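Local atomic coordinates of PTS system, IIabc component (Clostridium difficile, PDB entry 3IPJ), a protein that probably serves, through this EIIB domain, in a membrane phosphotransferase system that takes up and phosphorylates a sugar, possibly trehalose. Residues N11-I16 / E48-V53; D20-I25 / L32-K37; I25-T30 / T86-E91; E52-F57 / Q64-T69. All coordinates share one frame; numbering follows the deposited sequence.

Contact 1: residues N11-I16 / E48-V53; sequences NELIKI and EKVDEV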
loop_
_atom_site.group_PDB
_atom_site.type_symbol
_atom_site.label_atom_id
_atom_site.label_comp_id
_atom_site.label_asym_id
_atom_site.label_seq_id
_atom_site.Cartn_x
_atom_site.Cartn_y
_atom_site.Cartn_z
ATOM N N ASN A 11 -7.912 -3.095 -0.310
ATOM C CA ASN A 11 -8.292 -4.016 -1.391
ATOM C C ASN A 11 -8.306 -3.391 -2.775
ATOM O O ASN A 11 -7.879 -4.042 -3.761
ATOM C CB ASN A 11 -9.590 -4.770 -1.075
ATOM C CG ASN A 11 -9.309 -6.014 -0.253
ATOM O OD1 ASN A 11 -9.492 -5.990 0.935
ATOM N ND2 ASN A 11 -8.773 -7.090 -0.888
ATOM N N GLU A 12 -8.799 -2.152 -2.857
ATOM C CA GLU A 12 -8.823 -1.462 -4.153
ATOM C C GLU A 12 -7.395 -1.271 -4.605
ATOM O O GLU A 12 -7.081 -1.497 -5.786
ATOM C CB GLU A 12 -9.551 -0.143 -4.097
ATOM C CG GLU A 12 -11.064 -0.417 -4.035
ATOM C CD GLU A 12 -12.017 0.821 -3.873
ATOM O OE1 GLU A 12 -11.673 1.917 -4.395
ATOM O OE2 GLU A 12 -13.165 0.665 -3.264
ATOM N N LEU A 13 -6.519 -0.847 -3.682
ATOM C CA LEU A 13 -5.112 -0.633 -4.028
ATOM C C LEU A 13 -4.470 -1.932 -4.539
ATOM O O LEU A 13 -3.845 -1.914 -5.630
ATOM C CB LEU A 13 -4.345 -0.015 -2.836
ATOM C CG LEU A 13 -4.739 1.438 -2.599
ATOM C CD1 LEU A 13 -3.989 2.015 -1.343
ATOM C CD2 LEU A 13 -4.600 2.319 -3.840
ATOM N N ILE A 14 -4.628 -3.038 -3.797
ATOM C CA ILE A 14 -4.033 -4.342 -4.209
ATOM C C ILE A 14 -4.586 -4.714 -5.603
ATOM O O ILE A 14 -3.815 -5.174 -6.483
ATOM C CB ILE A 14 -4.335 -5.542 -3.232
ATOM C CG1 ILE A 14 -3.997 -5.270 -1.758
ATOM C CG2 ILE A 14 -3.584 -6.772 -3.656
ATOM C CD1 ILE A 14 -2.793 -4.539 -1.561
ATOM N N LYS A 15 -5.905 -4.538 -5.801
ATOM C CA LYS A 15 -6.496 -4.879 -7.041
ATOM C C LYS A 15 -5.950 -4.069 -8.249
ATOM O O LYS A 15 -5.749 -4.607 -9.341
ATOM C CB LYS A 15 -7.971 -4.682 -6.984
ATOM C CG LYS A 15 -8.651 -5.182 -8.258
ATOM C CD LYS A 15 -10.185 -4.940 -8.182
ATOM C CE LYS A 15 -10.462 -3.460 -7.793
ATOM N NZ LYS A 15 -11.662 -3.146 -6.920
ATOM N N ILE A 16 -5.707 -2.781 -8.059
ATOM C CA ILE A 16 -5.182 -2.014 -9.148
ATOM C C ILE A 16 -3.680 -2.291 -9.438
ATOM O O ILE A 16 -3.252 -2.302 -10.595
ATOM C CB ILE A 16 -5.414 -0.541 -8.842
ATOM C CG1 ILE A 16 -6.918 -0.272 -8.685
ATOM C CG2 ILE A 16 -4.875 0.336 -9.942
ATOM C CD1 ILE A 16 -7.174 1.052 -7.928
ATOM N N GLU A 48 -5.255 6.971 -8.148
ATOM C CA GLU A 48 -5.462 8.294 -7.628
ATOM C C GLU A 48 -6.915 8.513 -7.224
ATOM O O GLU A 48 -7.200 9.346 -6.372
ATOM C CB GLU A 48 -5.189 9.273 -8.745
ATOM C CG GLU A 48 -3.745 9.477 -9.048
ATOM C CD GLU A 48 -3.541 10.581 -10.115
ATOM O OE1 GLU A 48 -4.490 10.773 -10.957
ATOM O OE2 GLU A 48 -2.460 11.282 -10.103
ATOM N N LYS A 49 -7.835 7.781 -7.857
ATOM C CA LYS A 49 -9.295 7.875 -7.596
ATOM C C LYS A 49 -9.737 7.122 -6.332
ATOM O O LYS A 49 -10.892 7.304 -5.905
ATOM C CB LYS A 49 -10.086 7.350 -8.801
ATOM C CG LYS A 49 -10.019 8.334 -9.971
ATOM C CD LYS A 49 -10.455 7.706 -11.258
ATOM C CE LYS A 49 -10.583 8.801 -12.268
ATOM N NZ LYS A 49 -11.999 9.236 -12.409
ATOM N N VAL A 50 -8.847 6.271 -5.744
ATOM C CA VAL A 50 -9.186 5.560 -4.520
ATOM C C VAL A 50 -9.371 6.547 -3.316
ATOM O O VAL A 50 -8.632 7.546 -3.201
ATOM C CB VAL A 50 -8.125 4.495 -4.254
ATOM C CG1 VAL A 50 -8.430 3.743 -2.941
ATOM C CG2 VAL A 50 -8.053 3.524 -5.497
ATOM N N ASP A 51 -10.397 6.300 -2.482
ATOM C CA ASP A 51 -10.646 7.048 -1.234
ATOM C C ASP A 51 -9.335 7.291 -0.451
ATOM O O ASP A 51 -8.518 6.348 -0.250
ATOM C CB ASP A 51 -11.680 6.261 -0.404
ATOM C CG ASP A 51 -12.210 7.015 0.809
ATOM O OD1 ASP A 51 -12.292 8.257 0.731
ATOM O OD2 ASP A 51 -12.577 6.348 1.834
ATOM N N GLU A 52 -9.137 8.553 -0.062
ATOM C CA GLU A 52 -8.023 8.985 0.759
ATOM C C GLU A 52 -6.711 9.106 0.011
ATOM O O GLU A 52 -5.725 9.571 0.608
ATOM C CB GLU A 52 -7.820 8.059 2.002
ATOM C CG GLU A 52 -8.923 8.135 3.068
ATOM C CD GLU A 52 -9.397 9.585 3.334
ATOM O OE1 GLU A 52 -8.578 10.524 3.471
ATOM O OE2 GLU A 52 -10.638 9.789 3.405
ATOM N N VAL A 53 -6.652 8.682 -1.255
ATOM C CA VAL A 53 -5.340 8.782 -1.967
ATOM C C VAL A 53 -5.104 10.234 -2.381
ATOM O O VAL A 53 -5.857 10.797 -3.170
ATOM C CB VAL A 53 -5.218 7.874 -3.185
ATOM C CG1 VAL A 53 -3.867 8.160 -3.884
ATOM C CG2 VAL A 53 -5.381 6.375 -2.789
HETATM O O HOH W 1 -11.980 3.924 -2.890
#
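In the EIIB domain the inner side of helix 5-17 meets the loop that links helix 44-48 to strand 55-59, and the residue that makes the meeting is Val50. Its side chain points at the helix and is bordered there by Glu12, Leu13 and Ile16. The two methyl branches share the work. Val50 CG2, set beside the backbone N, meets Ile16 CD1 end to end at 3.6 Å. The same methyl lies 4.0 Å from Leu13 CD2, where the two side chains run at a slant to each other. Val50 CG1, trans to the backbone N (chi1 179°), has the carboxylate of Glu12 beside it: Glu12 OE1 lies 4.0 Å from Val50 CG1 and almost as near CG2.

The loop holds its shape through a type II beta turn from Val50 to Val53, closed by Val53 N to Val50 O at 3.0 Å. Glu52, at the third position, has the positive phi (77°) that such a turn needs. The turn brings Val53 back to the helix, and its CG2 reaches Leu13 CD2 at 4.3 Å, so one leucine methyl touches both valines.

No direct hydrogen bond joins the two segments; a water does so instead. It donates to Glu12 OE1 over a short 2.5 Å and accepts from Asp51 N at 2.9 Å. The Glu12 chain, extended beyond CG, carries its carboxylate past Val50 to this water. Lys5, earlier on the same helix, forms salt bridges with Asp51 and Glu52, while Ile9 adds apolar packing against Val50.

Contact 2: residues D20-I25 / L32-K37; sequences DNIISI and LRVMVK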
loop_
_atom_site.group_PDB
_atom_site.type_symbol
_atom_site.label_atom_id
_atom_site.label_comp_id
_atom_site.label_asym_id
_atom_site.label_seq_id
_atom_site.Cartn_x
_atom_site.Cartn_y
_atom_site.Cartn_z
ATOM N N ASP A 20 0.110 -10.191 -7.586
ATOM C CA ASP A 20 1.374 -10.873 -7.851
ATOM C C ASP A 20 2.375 -9.902 -8.510
ATOM O O ASP A 20 3.495 -10.297 -8.871
ATOM C CB ASP A 20 1.172 -12.238 -8.575
ATOM C CG ASP A 20 0.907 -12.117 -10.081
ATOM O OD1 ASP A 20 0.663 -10.961 -10.580
ATOM O OD2 ASP A 20 0.949 -13.195 -10.787
ATOM N N ASN A 21 1.976 -8.619 -8.586
ATOM C CA ASN A 21 2.900 -7.558 -9.003
ATOM C C ASN A 21 3.634 -6.924 -7.785
ATOM O O ASN A 21 4.430 -5.985 -7.956
ATOM C CB ASN A 21 2.120 -6.466 -9.795
ATOM C CG ASN A 21 3.040 -5.454 -10.609
ATOM O OD1 ASN A 21 4.181 -5.764 -10.953
ATOM N ND2 ASN A 21 2.478 -4.278 -10.944
ATOM N N ILE A 22 3.354 -7.414 -6.574
ATOM C CA ILE A 22 3.864 -6.805 -5.335
ATOM C C ILE A 22 5.048 -7.617 -4.858
ATOM O O ILE A 22 4.906 -8.842 -4.676
ATOM C CB ILE A 22 2.744 -6.765 -4.231
ATOM C CG1 ILE A 22 1.658 -5.690 -4.654
ATOM C CG2 ILE A 22 3.373 -6.619 -2.775
ATOM C CD1 ILE A 22 0.299 -5.762 -4.018
ATOM N N ILE A 23 6.211 -6.991 -4.671
ATOM C CA ILE A 23 7.360 -7.695 -4.063
ATOM C C ILE A 23 7.234 -7.638 -2.527
ATOM O O ILE A 23 7.286 -8.681 -1.839
ATOM C CB ILE A 23 8.683 -7.074 -4.500
ATOM C CG1 ILE A 23 8.857 -7.181 -6.014
ATOM C CG2 ILE A 23 9.891 -7.726 -3.732
ATOM C CD1 ILE A 23 10.091 -6.468 -6.476
ATOM N N SER A 24 7.053 -6.413 -1.989
ATOM C CA SER A 24 6.933 -6.194 -0.554
ATOM C C SER A 24 6.351 -4.801 -0.340
ATOM O O SER A 24 6.257 -4.035 -1.298
ATOM C CB SER A 24 8.325 -6.325 0.112
ATOM O OG SER A 24 9.253 -5.409 -0.443
ATOM N N ILE A 25 5.933 -4.505 0.908
ATOM C CA ILE A 25 5.196 -3.338 1.227
ATOM C C ILE A 25 5.680 -2.863 2.554
ATOM O O ILE A 25 5.890 -3.677 3.427
ATOM C CB ILE A 25 3.680 -3.682 1.487
ATOM C CG1 ILE A 25 3.137 -4.593 0.374
ATOM C CG2 ILE A 25 2.854 -2.381 1.672
ATOM C CD1 ILE A 25 1.993 -5.563 0.800
ATOM N N LEU A 32 2.142 4.830 1.792
ATOM C CA LEU A 32 2.214 3.375 1.599
ATOM C C LEU A 32 3.236 3.165 0.466
ATOM O O LEU A 32 3.082 3.697 -0.625
ATOM C CB LEU A 32 0.782 2.901 1.241
ATOM C CG LEU A 32 0.569 1.409 1.347
ATOM C CD1 LEU A 32 0.655 0.916 2.835
ATOM C CD2 LEU A 32 -0.788 1.043 0.693
ATOM N N ARG A 33 4.284 2.398 0.733
ATOM C CA ARG A 33 5.358 2.250 -0.209
ATOM C C ARG A 33 5.412 0.801 -0.687
ATOM O O ARG A 33 5.726 -0.100 0.082
ATOM C CB ARG A 33 6.644 2.701 0.454
ATOM C CG ARG A 33 6.757 4.208 0.594
ATOM C CD ARG A 33 7.806 4.530 1.659
ATOM N NE ARG A 33 7.977 5.973 1.816
ATOM C CZ ARG A 33 8.843 6.701 1.111
ATOM N NH1 ARG A 33 9.635 6.077 0.213
ATOM N NH2 ARG A 33 8.934 8.039 1.300
ATOM N N VAL A 34 5.089 0.587 -1.957
ATOM C CA VAL A 34 4.960 -0.777 -2.516
ATOM C C VAL A 34 6.085 -1.046 -3.531
ATOM O O VAL A 34 6.128 -0.354 -4.572
ATOM C CB VAL A 34 3.633 -0.929 -3.280
ATOM C CG1 VAL A 34 3.392 -2.402 -3.640
ATOM C CG2 VAL A 34 2.527 -0.384 -2.417
ATOM N N MET A 35 6.985 -2.006 -3.241
ATOM C CA MET A 35 8.030 -2.406 -4.202
ATOM C C MET A 35 7.272 -3.301 -5.192
ATOM O O MET A 35 6.683 -4.323 -4.772
ATOM C CB MET A 35 9.144 -3.185 -3.520
ATOM C CG MET A 35 9.858 -2.338 -2.476
ATOM S SD MET A 35 10.952 -1.096 -3.241
ATOM C CE MET A 35 12.505 -1.864 -2.882
ATOM N N VAL A 36 7.225 -2.884 -6.476
ATOM C CA VAL A 36 6.470 -3.604 -7.492
ATOM C C VAL A 36 7.420 -4.227 -8.567
ATOM O O VAL A 36 8.505 -3.733 -8.820
ATOM C CB VAL A 36 5.389 -2.699 -8.127
ATOM C CG1 VAL A 36 4.282 -2.346 -7.091
ATOM C CG2 VAL A 36 6.000 -1.393 -8.804
ATOM N N LYS A 37 6.967 -5.318 -9.184
ATOM C CA LYS A 37 7.669 -5.959 -10.279
ATOM C C LYS A 37 7.642 -5.144 -11.581
ATOM O O LYS A 37 8.659 -4.961 -12.270
ATOM C CB LYS A 37 7.124 -7.380 -10.498
ATOM C CG LYS A 37 7.198 -8.238 -9.195
ATOM C CD LYS A 37 6.581 -9.587 -9.419
ATOM C CE LYS A 37 6.120 -10.268 -8.117
ATOM N NZ LYS A 37 5.657 -11.658 -8.498
#
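Ile23 packs over Met35 and Lys37 where strand 22-27 pairs with strand 31-36 in an antiparallel beta hairpin. Its CB sits 3.4 Å from Met35 O and 4.0 Å from Met35 CB. With chi1 at -62°, CG1 lies beside the backbone N and comes within 3.7 Å of Lys37 CG, the two chains slanting across one another. CD1, at the end of the extended chain, is 3.9 Å from Val36 O.

The backbone here forms a classic beta bulge, since Ile23 and Ser24 both face Met35. Met35 O takes a firm bond from Ile23 N at 2.7 Å (N-H...O angle 157°), and a weak one from Ser24 N at 3.5 Å. Regular pairing resumes with Met35 N to Ser24 O at 2.9 Å. Before the bulge, Lys37 N binds Asn21 O, also at 2.9 Å. Asn21 is further fixed by its amide, which bonds to Asp38 and Ile17.

Ile22, Ile25, Val34 and Val36 share the face that helix 5-17 covers in part, and there Ile22 CG1 touches Val34 CG1. The polar bonds between the segments thus come chiefly from backbone atoms, whereas the side chains of that face meet through apolar packing, consistent with a hairpin built onto a hydrophobic core.

Contact 3: residues I25-T30 / T86-E91; sequences ITHCAT and TLSKKE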
loop_
_atom_site.group_PDB
_atom_site.type_symbol
_atom_site.label_atom_id
_atom_site.label_comp_id
_atom_site.label_asym_id
_atom_site.label_seq_id
_atom_site.Cartn_x
_atom_site.Cartn_y
_atom_site.Cartn_z
ATOM N N ILE A 25 5.933 -4.505 0.908
ATOM C CA ILE A 25 5.196 -3.338 1.227
ATOM C C ILE A 25 5.680 -2.863 2.554
ATOM O O ILE A 25 5.890 -3.677 3.427
ATOM C CB ILE A 25 3.680 -3.682 1.487
ATOM C CG1 ILE A 25 3.137 -4.593 0.374
ATOM C CG2 ILE A 25 2.854 -2.381 1.672
ATOM C CD1 ILE A 25 1.993 -5.563 0.800
ATOM N N THR A 26 5.857 -1.538 2.708
ATOM C CA THR A 26 6.050 -0.890 4.019
ATOM C C THR A 26 5.370 0.468 3.954
ATOM O O THR A 26 4.555 0.722 3.045
ATOM C CB THR A 26 7.521 -0.721 4.387
ATOM O OG1 THR A 26 7.612 -0.387 5.791
ATOM C CG2 THR A 26 8.220 0.326 3.431
ATOM N N HIS A 27 5.713 1.352 4.876
ATOM C CA HIS A 27 5.096 2.657 4.879
ATOM C C HIS A 27 5.965 3.670 5.573
ATOM O O HIS A 27 6.877 3.297 6.276
ATOM C CB HIS A 27 3.655 2.603 5.514
ATOM C CG HIS A 27 3.657 2.559 7.018
ATOM N ND1 HIS A 27 3.675 1.379 7.743
ATOM C CD2 HIS A 27 3.693 3.558 7.924
ATOM C CE1 HIS A 27 3.699 1.655 9.028
ATOM N NE2 HIS A 27 3.719 2.969 9.165
ATOM N N CYS A 28 5.730 4.957 5.355
ATOM C CA CYS A 28 6.362 5.980 6.209
ATOM C C CYS A 28 5.200 6.703 6.918
ATOM O O CYS A 28 4.098 6.143 7.090
ATOM C CB CYS A 28 7.279 6.962 5.433
ATOM S SG CYS A 28 6.402 7.947 4.138
ATOM N N ALA A 29 5.424 7.957 7.318
ATOM C CA ALA A 29 4.426 8.647 8.110
ATOM C C ALA A 29 3.250 8.981 7.257
ATOM O O ALA A 29 2.162 9.173 7.800
ATOM C CB ALA A 29 5.040 9.933 8.777
ATOM N N THR A 30 3.448 9.105 5.931
ATOM C CA THR A 30 2.331 9.599 5.098
ATOM C C THR A 30 2.114 8.717 3.884
ATOM O O THR A 30 1.077 8.853 3.228
ATOM C CB THR A 30 2.567 11.045 4.656
ATOM O OG1 THR A 30 3.829 11.098 3.965
ATOM C CG2 THR A 30 2.685 11.903 5.898
ATOM N N THR A 86 4.837 -7.835 3.939
ATOM C CA THR A 86 4.843 -6.512 4.547
ATOM C C THR A 86 6.076 -6.446 5.416
ATOM O O THR A 86 6.520 -7.442 6.010
ATOM C CB THR A 86 3.517 -6.214 5.328
ATOM O OG1 THR A 86 3.242 -7.255 6.306
ATOM C CG2 THR A 86 2.303 -6.022 4.330
ATOM N N LEU A 87 6.689 -5.297 5.499
ATOM C CA LEU A 87 7.995 -5.394 6.063
ATOM C C LEU A 87 8.088 -4.603 7.333
ATOM O O LEU A 87 8.736 -5.080 8.263
ATOM C CB LEU A 87 9.049 -5.026 5.018
ATOM C CG LEU A 87 9.019 -6.033 3.844
ATOM C CD1 LEU A 87 9.949 -5.638 2.723
ATOM C CD2 LEU A 87 9.340 -7.435 4.356
ATOM N N SER A 88 7.422 -3.423 7.374
ATOM C CA SER A 88 7.322 -2.568 8.577
ATOM C C SER A 88 7.422 -3.416 9.871
ATOM O O SER A 88 8.389 -3.250 10.632
ATOM C CB SER A 88 6.069 -1.654 8.543
ATOM O OG SER A 88 5.872 -0.914 9.761
ATOM N N LYS A 89 6.464 -4.332 10.101
ATOM C CA LYS A 89 6.543 -5.300 11.215
ATOM C C LYS A 89 7.747 -6.225 11.052
ATOM O O LYS A 89 7.593 -7.360 10.531
ATOM C CB LYS A 89 5.257 -6.151 11.323
ATOM C CG LYS A 89 5.201 -7.182 12.454
ATOM C CD LYS A 89 3.748 -7.702 12.578
ATOM C CE LYS A 89 3.671 -9.193 12.995
ATOM N NZ LYS A 89 2.227 -9.642 12.914
ATOM N N LYS A 90 8.917 -5.727 11.499
ATOM C CA LYS A 90 10.179 -6.474 11.475
ATOM C C LYS A 90 9.975 -7.741 12.245
ATOM O O LYS A 90 9.176 -7.799 13.209
ATOM C CB LYS A 90 11.338 -5.698 12.107
ATOM C CG LYS A 90 11.964 -4.595 11.231
ATOM C CD LYS A 90 12.473 -5.139 9.877
ATOM C CE LYS A 90 12.865 -3.982 8.970
ATOM N NZ LYS A 90 11.796 -2.924 8.905
ATOM N N GLU A 91 10.665 -8.797 11.828
ATOM C CA GLU A 91 10.454 -10.123 12.401
ATOM C C GLU A 91 11.242 -10.363 13.687
ATOM O O GLU A 91 12.346 -9.848 13.857
ATOM C CB GLU A 91 10.794 -11.207 11.374
ATOM C CG GLU A 91 9.742 -12.296 11.249
ATOM C CD GLU A 91 10.060 -13.290 10.150
ATOM O OE1 GLU A 91 10.262 -12.859 8.995
ATOM O OE2 GLU A 91 10.108 -14.505 10.440
#
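The imidazole of His27 is the flat group here, and Ser88 OG approaches the ring obliquely. The ring of Tyr76 meets the same imidazole with the planes at about 50°. Next to it, Thr26 OG1 lies 3.4 Å from Ser88 CB; the hydroxyl reaches that way because it is set opposite the backbone N.

One backbone hydrogen bond ties the segments: Leu87 N gives to Ile25 O at 2.7 Å. The donor lies almost straight out from the carbonyl (C=O...N 172°), although the hydrogen bond is bent at the hydrogen (N-H...O 133°). Thr86 CA adds a C-H...O contact to the same oxygen at 3.2 Å, so two neighbouring residues converge on it. Beside this bridge, Thr86 CG2 touches Ile25 CD1 at 3.6 Å.

Further along the first segment the chain leads to Cys28, a zinc ligand in a structure of this protein and the predicted phosphocysteine; Thr30 N makes a weak bond to its SG.

Residues 86-88 thus lie along strand 22-27, at one edge of the sheet, before the chain leads away. Strand 31-36 pairs with that strand, Thr26 being backbone-bonded to Arg33, while helix 71-79 touches both Thr86 and Ser88 through Tyr76.

Contact 4: residues E52-F57 / Q64-T69; sequences EVKGVF and QIILGT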
loop_
_atom_site.group_PDB
_atom_site.type_symbol
_atom_site.label_atom_id
_atom_site.label_comp_id
_atom_site.label_asym_id
_atom_site.label_seq_id
_atom_site.Cartn_x
_atom_site.Cartn_y
_atom_site.Cartn_z
ATOM N N GLU A 52 -9.137 8.553 -0.062
ATOM C CA GLU A 52 -8.023 8.985 0.759
ATOM C C GLU A 52 -6.711 9.106 0.011
ATOM O O GLU A 52 -5.725 9.571 0.608
ATOM C CB GLU A 52 -7.820 8.059 2.002
ATOM C CG GLU A 52 -8.923 8.135 3.068
ATOM C CD GLU A 52 -9.397 9.585 3.334
ATOM O OE1 GLU A 52 -8.578 10.524 3.471
ATOM O OE2 GLU A 52 -10.638 9.789 3.405
ATOM N N VAL A 53 -6.652 8.682 -1.255
ATOM C CA VAL A 53 -5.340 8.782 -1.967
ATOM C C VAL A 53 -5.104 10.234 -2.381
ATOM O O VAL A 53 -5.857 10.797 -3.170
ATOM C CB VAL A 53 -5.218 7.874 -3.185
ATOM C CG1 VAL A 53 -3.867 8.160 -3.884
ATOM C CG2 VAL A 53 -5.381 6.375 -2.789
ATOM N N LYS A 54 -4.046 10.854 -1.847
ATOM C CA LYS A 54 -3.768 12.277 -2.081
ATOM C C LYS A 54 -2.976 12.452 -3.391
ATOM O O LYS A 54 -3.117 13.515 -4.101
ATOM C CB LYS A 54 -2.977 12.846 -0.916
ATOM C CG LYS A 54 -3.748 12.862 0.384
ATOM C CD LYS A 54 -2.861 13.525 1.432
ATOM C CE LYS A 54 -3.411 13.342 2.858
ATOM N NZ LYS A 54 -4.927 13.668 3.034
ATOM N N GLY A 55 -2.130 11.457 -3.697
ATOM C CA GLY A 55 -1.394 11.429 -4.950
ATOM C C GLY A 55 -0.653 10.105 -5.057
ATOM O O GLY A 55 -0.742 9.248 -4.158
ATOM N N VAL A 56 0.057 9.921 -6.158
ATOM C CA VAL A 56 0.877 8.691 -6.370
ATOM C C VAL A 56 2.157 9.097 -7.025
ATOM O O VAL A 56 2.152 10.078 -7.782
ATOM C CB VAL A 56 0.209 7.611 -7.259
ATOM C CG1 VAL A 56 -1.035 7.109 -6.577
ATOM C CG2 VAL A 56 -0.106 8.134 -8.615
ATOM N N PHE A 57 3.245 8.378 -6.730
ATOM C CA PHE A 57 4.533 8.585 -7.411
ATOM C C PHE A 57 5.220 7.232 -7.522
ATOM O O PHE A 57 5.117 6.393 -6.589
ATOM C CB PHE A 57 5.490 9.441 -6.571
ATOM C CG PHE A 57 5.213 10.900 -6.568
ATOM C CD1 PHE A 57 5.302 11.644 -7.752
ATOM C CD2 PHE A 57 4.963 11.560 -5.357
ATOM C CE1 PHE A 57 5.092 13.025 -7.726
ATOM C CE2 PHE A 57 4.751 12.941 -5.329
ATOM C CZ PHE A 57 4.797 13.667 -6.513
ATOM N N GLN A 64 4.499 4.709 -4.610
ATOM C CA GLN A 64 4.212 5.349 -3.349
ATOM C C GLN A 64 2.790 5.937 -3.453
ATOM O O GLN A 64 2.473 6.647 -4.423
ATOM C CB GLN A 64 5.255 6.400 -3.060
ATOM C CG GLN A 64 6.642 5.795 -3.161
ATOM C CD GLN A 64 7.748 6.805 -2.817
ATOM O OE1 GLN A 64 7.465 7.903 -2.332
ATOM N NE2 GLN A 64 9.018 6.434 -3.076
ATOM N N ILE A 65 1.939 5.611 -2.475
ATOM C CA ILE A 65 0.593 6.109 -2.468
ATOM C C ILE A 65 0.484 6.995 -1.270
ATOM O O ILE A 65 0.656 6.525 -0.139
ATOM C CB ILE A 65 -0.374 4.966 -2.281
ATOM C CG1 ILE A 65 -0.185 3.983 -3.465
ATOM C CG2 ILE A 65 -1.795 5.469 -2.100
ATOM C CD1 ILE A 65 0.548 2.762 -3.079
ATOM N N ILE A 66 0.235 8.288 -1.501
ATOM C CA ILE A 66 0.187 9.233 -0.381
ATOM C C ILE A 66 -1.209 9.143 0.259
ATOM O O ILE A 66 -2.217 9.424 -0.401
ATOM C CB ILE A 66 0.419 10.679 -0.784
ATOM C CG1 ILE A 66 1.612 10.813 -1.754
ATOM C CG2 ILE A 66 0.595 11.523 0.489
ATOM C CD1 ILE A 66 1.761 12.259 -2.366
ATOM N N LEU A 67 -1.256 8.727 1.530
ATOM C CA LEU A 67 -2.521 8.594 2.263
ATOM C C LEU A 67 -2.640 9.614 3.424
ATOM O O LEU A 67 -3.762 9.914 3.871
ATOM C CB LEU A 67 -2.642 7.144 2.792
ATOM C CG LEU A 67 -2.913 6.140 1.679
ATOM C CD1 LEU A 67 -2.641 4.792 2.193
ATOM C CD2 LEU A 67 -4.395 6.196 1.273
ATOM N N GLY A 68 -1.524 10.162 3.893
ATOM C CA GLY A 68 -1.575 11.120 4.988
ATOM C C GLY A 68 -1.328 10.393 6.306
ATOM O O GLY A 68 -1.441 9.149 6.415
ATOM N N THR A 69 -0.963 11.145 7.333
ATOM C CA THR A 69 -0.756 10.524 8.644
ATOM C C THR A 69 -2.023 9.816 9.183
ATOM O O THR A 69 -3.191 10.237 8.902
ATOM C CB THR A 69 -0.314 11.561 9.675
ATOM O OG1 THR A 69 -1.373 12.516 9.837
ATOM C CG2 THR A 69 0.991 12.233 9.226
HETATM O O HOH W 2 -5.082 11.888 5.330
#
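Lys54 and Ile66 meet at the start of the beta hairpin made by strands 55-59 and 62-66, an edge strand of the EIIB sheet and its neighbour. The axes of residues 55-57 and 64-66 approach to 4.9 Å and run antiparallel, at 162°.

Backbone hydrogen bonds come first. Lys54 N points nearly straight at Ile66 O, at 2.7 Å with an N-H...O angle of 174°. Ile66 N binds Gly55 O, and Phe57 and Gln64 close a regular hydrogen-bonded pair, with Gln64 N to Phe57 O at 2.7 Å.

Apolar contacts fall on both faces. On the face of Val56 and Ile65, Val53 CG2 meets Ile65 CG2 at 3.8 Å, and Leu67 CD2 lies near the same valine methyl. On the other face Phe57 CE2 is 4.3 Å from Ile66 CD1, the methyl coming at the ring obliquely.

Polar side chains lead elsewhere: Gln64 OE1 bonds to Arg31, and Glu52 forms a salt bridge with Lys5. Lys54 crosses Ile66 at about a right angle, then passes Gly68, its CE 3.6 Å from Gly68 CA. A final bend (chi4 -48°) sets its NZ 2.9 Å from a water that donates to Leu67 O at 2.8 Å.

How the contacts relate
Contacts 2 and 4 are the two hairpins of one antiparallel sheet, joined where Leu32 O meets Ile65 N at 2.9 Å, a probable hydrogen bond. Contact 1 packs on the sheet through Leu13 CD1, 3.9 Å from Leu32 CD2; contacts 1 and 4 share Glu52 and Val53. Contact 3 holds Cys28, the predicted phosphocysteine, and shares Ile25 with contact 2. Contact 2 also supplies Arg33, whose NE is 3.4 Å from Cys28 SG. From contact 4, the Gln64 side chain lies about 7 Å from that of Cys28. Thr30 O, probably hydrogen-bonded to Leu67 N at 2.9 Å, further ties contacts 3 and 4. Contact 1 stands away from the site.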